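Local coordinates for uncharacterized protein TP-0789 domain-containing protein (Nitrosomonas europaea ATCC 19718, PDB 3BUU), which is of unknown function but belongs to the LolA superfamily, whose members include periplasmic lipoprotein carriers, and so may bind lipid or lipoprotein, at residues A[121-135]-A[146-160]. Numbering follows the deposited sequence. Where two conformers were deposited one is given.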
loop_
_atom_site.group_PDB
_atom_site.type_symbol
_atom_site.label_atom_id
_atom_site.label_comp_id
_atom_site.label_asym_id
_atom_site.label_seq_id
_atom_site.Cartn_x
_atom_site.Cartn_y
_atom_site.Cartn_z
ATOM N N ARG A 121 15.259 9.106 -14.320
ATOM C CA ARG A 121 15.803 8.649 -15.578
ATOM C C ARG A 121 14.715 7.899 -16.311
ATOM O O ARG A 121 13.714 7.527 -15.710
ATOM C CB ARG A 121 17.038 7.736 -15.366
ATOM C CG ARG A 121 16.731 6.466 -14.600
ATOM C CD ARG A 121 17.973 5.585 -14.397
ATOM N NE ARG A 121 17.670 4.388 -13.556
ATOM C CZ ARG A 121 17.820 4.278 -12.234
ATOM N NH1 ARG A 121 18.322 5.267 -11.510
ATOM N NH2 ARG A 121 17.444 3.149 -11.628
ATOM N N ASN A 122 14.933 7.663 -17.592
ATOM C CA ASN A 122 14.190 6.657 -18.333
ATOM C C ASN A 122 14.988 5.382 -18.425
ATOM O O ASN A 122 16.208 5.451 -18.483
ATOM C CB ASN A 122 13.824 7.257 -19.706
ATOM C CG ASN A 122 12.803 8.413 -19.571
ATOM O OD1 ASN A 122 11.820 8.291 -18.880
ATOM N ND2 ASN A 122 13.099 9.551 -20.163
ATOM N N GLU A 123 14.334 4.230 -18.412
ATOM C CA GLU A 123 15.008 2.947 -18.578
ATOM C C GLU A 123 14.267 2.089 -19.577
ATOM O O GLU A 123 13.048 2.084 -19.598
ATOM C CB GLU A 123 15.028 2.154 -17.264
ATOM C CG GLU A 123 16.029 2.516 -16.254
ATOM C CD GLU A 123 16.137 1.564 -15.066
ATOM O OE1 GLU A 123 15.624 0.425 -15.046
ATOM O OE2 GLU A 123 16.844 2.000 -14.143
ATOM N N SER A 124 15.018 1.360 -20.385
ATOM C CA SER A 124 14.483 0.371 -21.289
ATOM C C SER A 124 14.801 -0.989 -20.693
ATOM O O SER A 124 15.924 -1.258 -20.291
ATOM C CB SER A 124 15.183 0.479 -22.650
ATOM O OG SER A 124 15.036 1.777 -23.193
ATOM N N ILE A 125 13.818 -1.847 -20.614
ATOM C CA ILE A 125 14.070 -3.177 -20.137
ATOM C C ILE A 125 13.316 -3.892 -21.236
ATOM O O ILE A 125 12.078 -3.924 -21.229
ATOM C CB ILE A 125 13.534 -3.407 -18.664
ATOM C CG1 ILE A 125 14.124 -2.400 -17.649
ATOM C CG2 ILE A 125 13.760 -4.846 -18.193
ATOM C CD1 ILE A 125 13.490 -2.472 -16.226
ATOM N N ASP A 126 14.088 -4.415 -22.208
ATOM C CA ASP A 126 13.548 -5.035 -23.438
ATOM C C ASP A 126 12.931 -4.074 -24.478
ATOM O O ASP A 126 13.541 -3.050 -24.777
ATOM C CB ASP A 126 12.645 -6.231 -23.114
ATOM C CG ASP A 126 13.083 -7.522 -23.835
ATOM O OD1 ASP A 126 13.796 -7.485 -24.882
ATOM O OD2 ASP A 126 12.681 -8.583 -23.318
ATOM N N ASP A 127 11.770 -4.377 -25.068
ATOM C CA ASP A 127 11.168 -3.406 -25.985
ATOM C C ASP A 127 10.219 -2.442 -25.258
ATOM O O ASP A 127 9.435 -1.721 -25.920
ATOM C CB ASP A 127 10.558 -4.029 -27.275
ATOM C CG ASP A 127 9.356 -4.926 -27.007
ATOM O OD1 ASP A 127 9.094 -5.291 -25.839
ATOM O OD2 ASP A 127 8.667 -5.279 -27.991
ATOM N N GLU A 128 10.316 -2.414 -23.912
ATOM C CA GLU A 128 9.515 -1.546 -23.051
ATOM C C GLU A 128 10.328 -0.435 -22.404
ATOM O O GLU A 128 11.377 -0.659 -21.828
ATOM C CB GLU A 128 8.838 -2.343 -21.947
ATOM C CG GLU A 128 7.824 -3.338 -22.464
ATOM C CD GLU A 128 6.606 -2.645 -23.008
ATOM O OE1 GLU A 128 6.661 -2.150 -24.158
ATOM O OE2 GLU A 128 5.598 -2.585 -22.285
ATOM N N ASP A 129 9.798 0.776 -22.470
ATOM C CA ASP A 129 10.439 1.930 -21.861
ATOM C C ASP A 129 9.630 2.342 -20.650
ATOM O O ASP A 129 8.410 2.313 -20.663
ATOM C CB ASP A 129 10.485 3.134 -22.820
ATOM C CG ASP A 129 11.172 2.820 -24.119
ATOM O OD1 ASP A 129 12.283 2.302 -24.037
ATOM O OD2 ASP A 129 10.622 3.122 -25.215
ATOM N N TYR A 130 10.354 2.768 -19.628
ATOM C CA TYR A 130 9.795 3.151 -18.358
ATOM C C TYR A 130 10.279 4.516 -17.970
ATOM O O TYR A 130 11.457 4.827 -18.134
ATOM C CB TYR A 130 10.193 2.135 -17.245
ATOM C CG TYR A 130 9.710 0.763 -17.537
ATOM C CD1 TYR A 130 8.419 0.355 -17.173
ATOM C CD2 TYR A 130 10.529 -0.128 -18.212
ATOM C CE1 TYR A 130 7.997 -0.909 -17.518
ATOM C CE2 TYR A 130 10.105 -1.394 -18.528
ATOM C CZ TYR A 130 8.831 -1.771 -18.206
ATOM O OH TYR A 130 8.420 -3.050 -18.500
ATOM N N TYR A 131 9.389 5.312 -17.406
ATOM C CA TYR A 131 9.788 6.452 -16.607
ATOM C C TYR A 131 10.215 5.926 -15.245
ATOM O O TYR A 131 9.456 5.186 -14.626
ATOM C CB TYR A 131 8.615 7.410 -16.399
ATOM C CG TYR A 131 7.977 7.945 -17.638
ATOM C CD1 TYR A 131 8.662 8.762 -18.507
ATOM C CD2 TYR A 131 6.636 7.689 -17.912
ATOM C CE1 TYR A 131 8.014 9.333 -19.634
ATOM C CE2 TYR A 131 5.995 8.230 -19.017
ATOM C CZ TYR A 131 6.682 9.049 -19.892
ATOM O OH TYR A 131 6.047 9.610 -20.978
ATOM N N VAL A 132 11.353 6.376 -14.718
ATOM C CA VAL A 132 11.748 6.067 -13.338
ATOM C C VAL A 132 11.576 7.331 -12.539
ATOM O O VAL A 132 12.356 8.293 -12.729
ATOM C CB VAL A 132 13.181 5.481 -13.215
ATOM C CG1 VAL A 132 13.431 5.061 -11.764
ATOM C CG2 VAL A 132 13.352 4.305 -14.147
ATOM N N LEU A 133 10.539 7.368 -11.710
ATOM C CA LEU A 133 10.287 8.536 -10.898
ATOM C C LEU A 133 10.952 8.390 -9.546
ATOM O O LEU A 133 10.836 7.349 -8.908
ATOM C CB LEU A 133 8.780 8.729 -10.637
ATOM C CG LEU A 133 7.918 8.923 -11.893
ATOM C CD1 LEU A 133 6.426 9.139 -11.500
ATOM C CD2 LEU A 133 8.395 10.087 -12.720
ATOM N N GLU A 134 11.604 9.443 -9.087
ATOM C CA GLU A 134 12.074 9.519 -7.717
ATOM C C GLU A 134 10.995 10.239 -6.904
ATOM O O GLU A 134 10.655 11.399 -7.207
ATOM C CB GLU A 134 13.395 10.284 -7.652
ATOM C CG GLU A 134 13.869 10.379 -6.215
ATOM C CD GLU A 134 15.351 10.608 -6.073
ATOM O OE1 GLU A 134 16.073 10.610 -7.082
ATOM O OE2 GLU A 134 15.810 10.764 -4.925
ATOM N N LEU A 135 10.466 9.540 -5.900
ATOM C CA LEU A 135 9.401 10.061 -5.038
ATOM C C LEU A 135 10.031 10.371 -3.710
ATOM O O LEU A 135 10.486 9.475 -2.987
ATOM C CB LEU A 135 8.337 8.980 -4.869
ATOM C CG LEU A 135 7.690 8.463 -6.141
ATOM C CD1 LEU A 135 6.525 7.543 -5.825
ATOM C CD2 LEU A 135 7.282 9.506 -7.106
ATOM N N LYS A 146 11.952 7.748 0.580
ATOM C CA LYS A 146 12.252 7.755 -0.830
ATOM C C LYS A 146 11.749 6.477 -1.460
ATOM O O LYS A 146 11.968 5.391 -0.925
ATOM C CB LYS A 146 13.792 7.898 -1.052
ATOM C CG LYS A 146 14.277 7.622 -2.441
ATOM C CD LYS A 146 15.828 7.677 -2.469
ATOM C CE LYS A 146 16.380 7.088 -3.724
ATOM N NZ LYS A 146 17.853 7.325 -3.761
ATOM N N VAL A 147 11.103 6.619 -2.621
ATOM C CA VAL A 147 10.675 5.477 -3.434
ATOM C C VAL A 147 11.132 5.760 -4.868
ATOM O O VAL A 147 10.966 6.895 -5.335
ATOM C CB VAL A 147 9.133 5.313 -3.388
ATOM C CG1 VAL A 147 8.683 4.092 -4.208
ATOM C CG2 VAL A 147 8.674 5.137 -1.944
ATOM N N LEU A 148 11.633 4.766 -5.596
ATOM C CA LEU A 148 11.799 4.878 -7.040
ATOM C C LEU A 148 10.716 4.019 -7.654
ATOM O O LEU A 148 10.592 2.848 -7.327
ATOM C CB LEU A 148 13.190 4.385 -7.488
ATOM C CG LEU A 148 14.387 5.144 -6.932
ATOM C CD1 LEU A 148 15.650 4.617 -7.603
ATOM C CD2 LEU A 148 14.239 6.638 -7.045
ATOM N N LEU A 149 9.921 4.616 -8.535
ATOM C CA LEU A 149 8.779 3.955 -9.148
ATOM C C LEU A 149 8.962 3.915 -10.663
ATOM O O LEU A 149 9.142 4.960 -11.291
ATOM C CB LEU A 149 7.483 4.713 -8.792
ATOM C CG LEU A 149 6.199 4.111 -9.393
ATOM C CD1 LEU A 149 5.866 2.756 -8.812
ATOM C CD2 LEU A 149 5.057 5.085 -9.228
ATOM N N TRP A 150 8.918 2.713 -11.234
ATOM C CA TRP A 150 8.949 2.520 -12.672
ATOM C C TRP A 150 7.521 2.538 -13.202
ATOM O O TRP A 150 6.682 1.746 -12.740
ATOM C CB TRP A 150 9.588 1.173 -13.009
ATOM C CG TRP A 150 11.082 1.111 -13.005
ATOM C CD1 TRP A 150 11.854 0.884 -14.093
ATOM C CD2 TRP A 150 11.979 1.214 -11.885
ATOM N NE1 TRP A 150 13.182 0.885 -13.737
ATOM C CE2 TRP A 150 13.283 1.112 -12.394
ATOM C CE3 TRP A 150 11.805 1.409 -10.510
ATOM C CZ2 TRP A 150 14.415 1.167 -11.605
ATOM C CZ3 TRP A 150 12.952 1.484 -9.679
ATOM C CH2 TRP A 150 14.243 1.354 -10.259
ATOM N N VAL A 151 7.261 3.392 -14.181
ATOM C CA VAL A 151 5.955 3.558 -14.781
ATOM C C VAL A 151 6.126 3.335 -16.281
ATOM O O VAL A 151 6.951 3.991 -16.933
ATOM C CB VAL A 151 5.379 4.955 -14.474
ATOM C CG1 VAL A 151 4.025 5.105 -15.170
ATOM C CG2 VAL A 151 5.214 5.165 -12.988
ATOM N N ASN A 152 5.357 2.399 -16.828
ATOM C CA ASN A 152 5.454 2.118 -18.270
ATOM C C ASN A 152 5.085 3.349 -19.078
ATOM O O ASN A 152 4.036 3.958 -18.862
ATOM C CB ASN A 152 4.481 0.984 -18.567
ATOM C CG ASN A 152 4.753 0.308 -19.874
ATOM O OD1 ASN A 152 4.940 0.956 -20.864
ATOM N ND2 ASN A 152 4.723 -0.989 -19.886
ATOM N N GLN A 153 5.933 3.730 -20.031
ATOM C CA GLN A 153 5.660 4.930 -20.822
ATOM C C GLN A 153 4.479 4.727 -21.744
ATOM O O GLN A 153 3.851 5.690 -22.161
ATOM C CB GLN A 153 6.853 5.309 -21.663
ATOM C CG GLN A 153 8.065 5.746 -20.834
ATOM C CD GLN A 153 9.187 6.280 -21.684
ATOM O OE1 GLN A 153 9.062 6.396 -22.903
ATOM N NE2 GLN A 153 10.314 6.534 -21.067
ATOM N N SER A 154 4.187 3.487 -22.119
ATOM C CA SER A 154 3.165 3.235 -23.114
ATOM C C SER A 154 1.772 3.473 -22.552
ATOM O O SER A 154 0.919 3.995 -23.267
ATOM C CB SER A 154 3.279 1.785 -23.661
ATOM O OG SER A 154 3.006 0.806 -22.698
ATOM N N ASN A 155 1.510 3.035 -21.326
ATOM C CA ASN A 155 0.152 3.000 -20.764
ATOM C C ASN A 155 0.109 3.460 -19.308
ATOM O O ASN A 155 -0.937 3.344 -18.688
ATOM C CB ASN A 155 -0.449 1.603 -20.894
ATOM C CG ASN A 155 0.392 0.548 -20.248
ATOM O OD1 ASN A 155 1.323 0.827 -19.497
ATOM N ND2 ASN A 155 0.086 -0.701 -20.574
ATOM N N PHE A 156 1.222 3.986 -18.779
ATOM C CA PHE A 156 1.292 4.515 -17.419
ATOM C C PHE A 156 1.091 3.489 -16.347
ATOM O O PHE A 156 0.894 3.840 -15.184
ATOM C CB PHE A 156 0.375 5.736 -17.214
ATOM C CG PHE A 156 0.696 6.852 -18.164
ATOM C CD1 PHE A 156 1.741 7.741 -17.912
ATOM C CD2 PHE A 156 -0.061 7.003 -19.317
ATOM C CE1 PHE A 156 2.043 8.774 -18.801
ATOM C CE2 PHE A 156 0.216 8.039 -20.212
ATOM C CZ PHE A 156 1.261 8.917 -19.965
ATOM N N ARG A 157 1.178 2.206 -16.694
ATOM C CA ARG A 157 1.026 1.197 -15.648
ATOM C C ARG A 157 2.211 1.221 -14.684
ATOM O O ARG A 157 3.365 1.278 -15.110
ATOM C CB ARG A 157 0.940 -0.198 -16.214
ATOM C CG ARG A 157 -0.360 -0.565 -16.810
ATOM C CD ARG A 157 -0.294 -1.986 -17.301
ATOM N NE ARG A 157 -1.500 -2.261 -17.999
ATOM C CZ ARG A 157 -1.786 -3.462 -18.461
ATOM N NH1 ARG A 157 -0.900 -4.435 -18.301
ATOM N NH2 ARG A 157 -2.932 -3.670 -19.078
ATOM N N PRO A 158 1.937 1.069 -13.379
ATOM C CA PRO A 158 3.074 0.825 -12.471
ATOM C C PRO A 158 3.688 -0.526 -12.804
ATOM O O PRO A 158 2.966 -1.515 -13.013
ATOM C CB PRO A 158 2.402 0.871 -11.084
ATOM C CG PRO A 158 0.983 0.433 -11.325
ATOM C CD PRO A 158 0.630 0.959 -12.704
ATOM N N TYR A 159 5.017 -0.578 -12.739
ATOM C CA TYR A 159 5.747 -1.778 -13.079
ATOM C C TYR A 159 6.448 -2.365 -11.868
ATOM O O TYR A 159 6.256 -3.531 -11.543
ATOM C CB TYR A 159 6.736 -1.468 -14.216
ATOM C CG TYR A 159 7.697 -2.571 -14.554
ATOM C CD1 TYR A 159 7.257 -3.815 -14.969
ATOM C CD2 TYR A 159 9.057 -2.352 -14.472
ATOM C CE1 TYR A 159 8.159 -4.817 -15.280
ATOM C CE2 TYR A 159 9.957 -3.340 -14.772
ATOM C CZ TYR A 159 9.506 -4.552 -15.188
ATOM O OH TYR A 159 10.390 -5.563 -15.477
ATOM N N LYS A 160 7.283 -1.568 -11.199
ATOM C CA LYS A 160 8.005 -2.029 -10.036
ATOM C C LYS A 160 8.426 -0.812 -9.250
ATOM O O LYS A 160 8.384 0.330 -9.741
ATOM C CB LYS A 160 9.228 -2.885 -10.457
ATOM C CG LYS A 160 10.384 -2.112 -11.045
ATOM C CD LYS A 160 11.533 -3.022 -11.463
ATOM C CE LYS A 160 12.738 -2.183 -11.941
ATOM N NZ LYS A 160 13.895 -3.058 -12.245
HETATM O O HOH W 1 16.010 -1.477 -13.121
HETATM O O HOH W 2 3.209 -1.923 -23.203
HETATM O O HOH W 3 6.851 1.164 -23.078
HETATM O O HOH W 4 10.965 6.439 -24.967
HETATM O O HOH W 5 18.199 10.062 -3.808
#
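Strands 128-135 and 146-152 run antiparallel, with Tyr131, Leu133 and Leu135 each exchanging two backbone hydrogen bonds with Val151, Leu149 and Val147, respectively; Gln153 N extends the pairing to Asp129 O at 2.9 Å. On one face Trp150 holds the centre. Its NE1 gives a fairly straight bond (2.8 Å, 163°) to Glu123 OE1, which lies in the indole plane, while the carboxylate is turned steeply (72°) against it. Arg121 NE and NH2 both grip OE2 side-on in a salt bridge; with each oxygen held by a different partner, the carboxylate's rotation should be restricted. Val132 CG2 sits over one indole face, 3.6 Å from the centroid of the five-membered ring, while Lys160 CE covers the opposite face. Tyr130 makes an offset stack on Tyr159, centroids 4.3 Å apart, and the edge of Trp150 is turned toward the face of Tyr130 in an offset edge-to-face pair. Asn152 ND2 reaches Glu128 OE2 at 3.0 Å, and its OD1 takes Ser154 N in an Asx turn. On the other face Gln153 CG makes a CH-pi contact, 3.5 Å from the Tyr131 ring centroid, and Leu133 and Val151 meet Ile12. This is a meander of antiparallel hairpins at one edge of the curved strand layer, with helix 9-20 against its face, as in LolA-type folds.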